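Local coordinates for protein 4-hydroxy-tetrahydrodipicolinate synthase (Methylacidiphilum fumariolicum SolV, PDB 6T3T) that probably condenses pyruvate with L-aspartate semialdehyde to 4-hydroxy-tetrahydrodipicolinate, a step of lysine biosynthesis by the diaminopimelate pathway, at residues V100-P105 with L128-Y133. Sequence-based numbering, arbitrary orientation.
Sequences VLLVSP and LPILLY. With SO4 (sulfate ion), chain E.
Val100 to Val103 pair in order with Ile130 to Tyr133 as neighbouring parallel strands whose axes approach to 4.6 Å at 26°. Leu131 is gripped through both its backbone polar atoms: its N donates to Val100 O in an almost straight bond (2.9 Å, 178°), and its O accepts from Leu102 N at 2.8 Å. Val100 N to Pro129 O and Ser104 N to Tyr133 O carry the hydrogen bonding past the ends of the paired residues. On one face, Val100 CG2 lies beside Ile130 CG1 at 3.7 Å, the two side chains pointing the same way, while Leu102 CD1 slants back to Ile130 CG2; Phe119 and Ile122 of helix 112-125 pack against Leu102. That helix links the two strands in a right-handed beta-alpha-beta crossover of the eight-stranded TIM barrel. The other face looks into the barrel, with Leu101, Val103, Leu131 and Tyr133 on it. Leu101 CG stands anti to the backbone N (chi1 -177°), and from there the side chain forks: CD1 meets Leu131 CB at 3.6 Å, CD2 approaches Tyr133 CD2. Val103 CB comes obliquely to the same ring carbon at 3.7 Å, and Tyr107 of a second subunit packs against Val103 and Tyr133. Tyr133, the predicted proton donor/acceptor, lies near Lys162, the predicted Schiff-base lysine. With an alanine here the ring and hydroxyl are gone, which would probably open a gap beside Leu101 CD2 and Val103 CB. A sulfate, probably from the crystallisation liquor and also hydrogen-bonded to Thr44 OG1 and Thr45 N, puts its O3 at the ring edge, 3.3 Å from Tyr133 OH, at best a weak bond.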
loop_
_atom_site.group_PDB
_atom_site.type_symbol
_atom_site.label_atom_id
_atom_site.label_comp_id
_atom_site.label_asym_id
_atom_site.label_seq_id
_atom_site.Cartn_x
_atom_site.Cartn_y
_atom_site.Cartn_z
ATOM N N VAL A 100 -3.846 -20.035 -25.209
ATOM C CA VAL A 100 -4.612 -18.888 -24.728
ATOM C C VAL A 100 -3.943 -18.285 -23.503
ATOM O O VAL A 100 -3.217 -18.959 -22.770
ATOM C CB VAL A 100 -6.093 -19.201 -24.395
ATOM C CG1 VAL A 100 -6.892 -19.464 -25.658
ATOM C CG2 VAL A 100 -6.224 -20.354 -23.382
ATOM N N LEU A 101 -4.147 -16.980 -23.329
ATOM C CA LEU A 101 -3.702 -16.250 -22.149
ATOM C C LEU A 101 -4.922 -15.925 -21.303
ATOM O O LEU A 101 -5.840 -15.254 -21.777
ATOM C CB LEU A 101 -2.990 -14.956 -22.543
ATOM C CG LEU A 101 -2.398 -14.107 -21.429
ATOM C CD1 LEU A 101 -1.109 -14.771 -20.961
ATOM C CD2 LEU A 101 -2.131 -12.670 -21.889
ATOM N N LEU A 102 -4.917 -16.361 -20.041
ATOM C CA LEU A 102 -6.077 -16.228 -19.154
ATOM C C LEU A 102 -5.736 -15.270 -18.002
ATOM O O LEU A 102 -5.039 -15.641 -17.058
ATOM C CB LEU A 102 -6.513 -17.595 -18.622
ATOM C CG LEU A 102 -6.996 -18.650 -19.648
ATOM C CD1 LEU A 102 -7.188 -20.035 -18.996
ATOM C CD2 LEU A 102 -8.280 -18.213 -20.355
ATOM N N VAL A 103 -6.217 -14.032 -18.091
ATOM C CA VAL A 103 -6.074 -13.112 -16.965
ATOM C C VAL A 103 -6.851 -13.664 -15.782
ATOM O O VAL A 103 -7.903 -14.311 -15.940
ATOM C CB VAL A 103 -6.589 -11.711 -17.343
ATOM C CG1 VAL A 103 -8.132 -11.723 -17.451
ATOM C CG2 VAL A 103 -6.123 -10.655 -16.316
ATOM N N SER A 104 -6.336 -13.421 -14.574
ATOM C CA SER A 104 -7.115 -13.809 -13.416
ATOM C C SER A 104 -8.381 -12.950 -13.372
ATOM O O SER A 104 -8.390 -11.821 -13.877
ATOM C CB SER A 104 -6.308 -13.663 -12.119
ATOM O OG SER A 104 -5.951 -12.332 -11.929
ATOM N N PRO A 105 -9.482 -13.494 -12.848
ATOM C CA PRO A 105 -10.704 -12.699 -12.696
ATOM C C PRO A 105 -10.433 -11.345 -12.063
ATOM O O PRO A 105 -9.677 -11.225 -11.099
ATOM C CB PRO A 105 -11.578 -13.577 -11.794
ATOM C CG PRO A 105 -11.213 -14.966 -12.184
ATOM C CD PRO A 105 -9.707 -14.906 -12.512
ATOM N N LEU A 128 -5.905 -26.901 -25.478
ATOM C CA LEU A 128 -4.913 -25.870 -25.755
ATOM C C LEU A 128 -3.961 -25.685 -24.568
ATOM O O LEU A 128 -4.374 -25.800 -23.402
ATOM C CB LEU A 128 -5.608 -24.543 -26.070
ATOM C CG LEU A 128 -6.310 -24.466 -27.427
ATOM C CD1 LEU A 128 -6.980 -23.114 -27.572
ATOM C CD2 LEU A 128 -5.324 -24.705 -28.556
ATOM N N PRO A 129 -2.687 -25.398 -24.825
ATOM C CA PRO A 129 -1.819 -24.894 -23.749
ATOM C C PRO A 129 -2.350 -23.568 -23.234
ATOM O O PRO A 129 -2.922 -22.779 -23.986
ATOM C CB PRO A 129 -0.457 -24.717 -24.435
ATOM C CG PRO A 129 -0.536 -25.602 -25.661
ATOM C CD PRO A 129 -1.963 -25.508 -26.106
ATOM N N ILE A 130 -2.118 -23.311 -21.940
ATOM C CA ILE A 130 -2.648 -22.139 -21.252
ATOM C C ILE A 130 -1.516 -21.365 -20.584
ATOM O O ILE A 130 -0.647 -21.961 -19.945
ATOM C CB ILE A 130 -3.698 -22.543 -20.211
ATOM C CG1 ILE A 130 -5.044 -22.778 -20.920
ATOM C CG2 ILE A 130 -3.819 -21.475 -19.125
ATOM C CD1 ILE A 130 -5.926 -23.724 -20.203
ATOM N N LEU A 131 -1.505 -20.049 -20.766
ATOM C CA LEU A 131 -0.680 -19.148 -19.963
ATOM C C LEU A 131 -1.591 -18.426 -18.976
ATOM O O LEU A 131 -2.581 -17.811 -19.385
ATOM C CB LEU A 131 0.070 -18.144 -20.846
ATOM C CG LEU A 131 1.159 -18.622 -21.819
ATOM C CD1 LEU A 131 1.495 -17.497 -22.792
ATOM C CD2 LEU A 131 2.442 -19.050 -21.091
ATOM N N LEU A 132 -1.288 -18.541 -17.687
ATOM C CA LEU A 132 -1.944 -17.730 -16.677
ATOM C C LEU A 132 -1.460 -16.294 -16.799
ATOM O O LEU A 132 -0.418 -16.013 -17.398
ATOM C CB LEU A 132 -1.635 -18.249 -15.263
ATOM C CG LEU A 132 -2.004 -19.701 -14.913
ATOM C CD1 LEU A 132 -1.626 -20.036 -13.468
ATOM C CD2 LEU A 132 -3.510 -19.986 -15.187
ATOM N N TYR A 133 -2.216 -15.368 -16.216
ATOM C CA TYR A 133 -1.824 -13.969 -16.301
ATOM C C TYR A 133 -2.154 -13.290 -14.977
ATOM O O TYR A 133 -3.320 -13.058 -14.664
ATOM C CB TYR A 133 -2.497 -13.311 -17.497
ATOM C CG TYR A 133 -2.277 -11.832 -17.722
ATOM C CD1 TYR A 133 -1.251 -11.134 -17.103
ATOM C CD2 TYR A 133 -3.103 -11.146 -18.594
ATOM C CE1 TYR A 133 -1.079 -9.782 -17.322
ATOM C CE2 TYR A 133 -2.937 -9.807 -18.836
ATOM C CZ TYR A 133 -1.935 -9.124 -18.203
ATOM O OH TYR A 133 -1.819 -7.787 -18.471
HETATM S S SO4 E . -2.053 -7.708 -22.291
HETATM O O1 SO4 E . -2.351 -6.910 -23.484
HETATM O O2 SO4 E . -1.724 -9.089 -22.613
HETATM O O3 SO4 E . -3.247 -7.804 -21.458
HETATM O O4 SO4 E . -0.928 -7.080 -21.613
#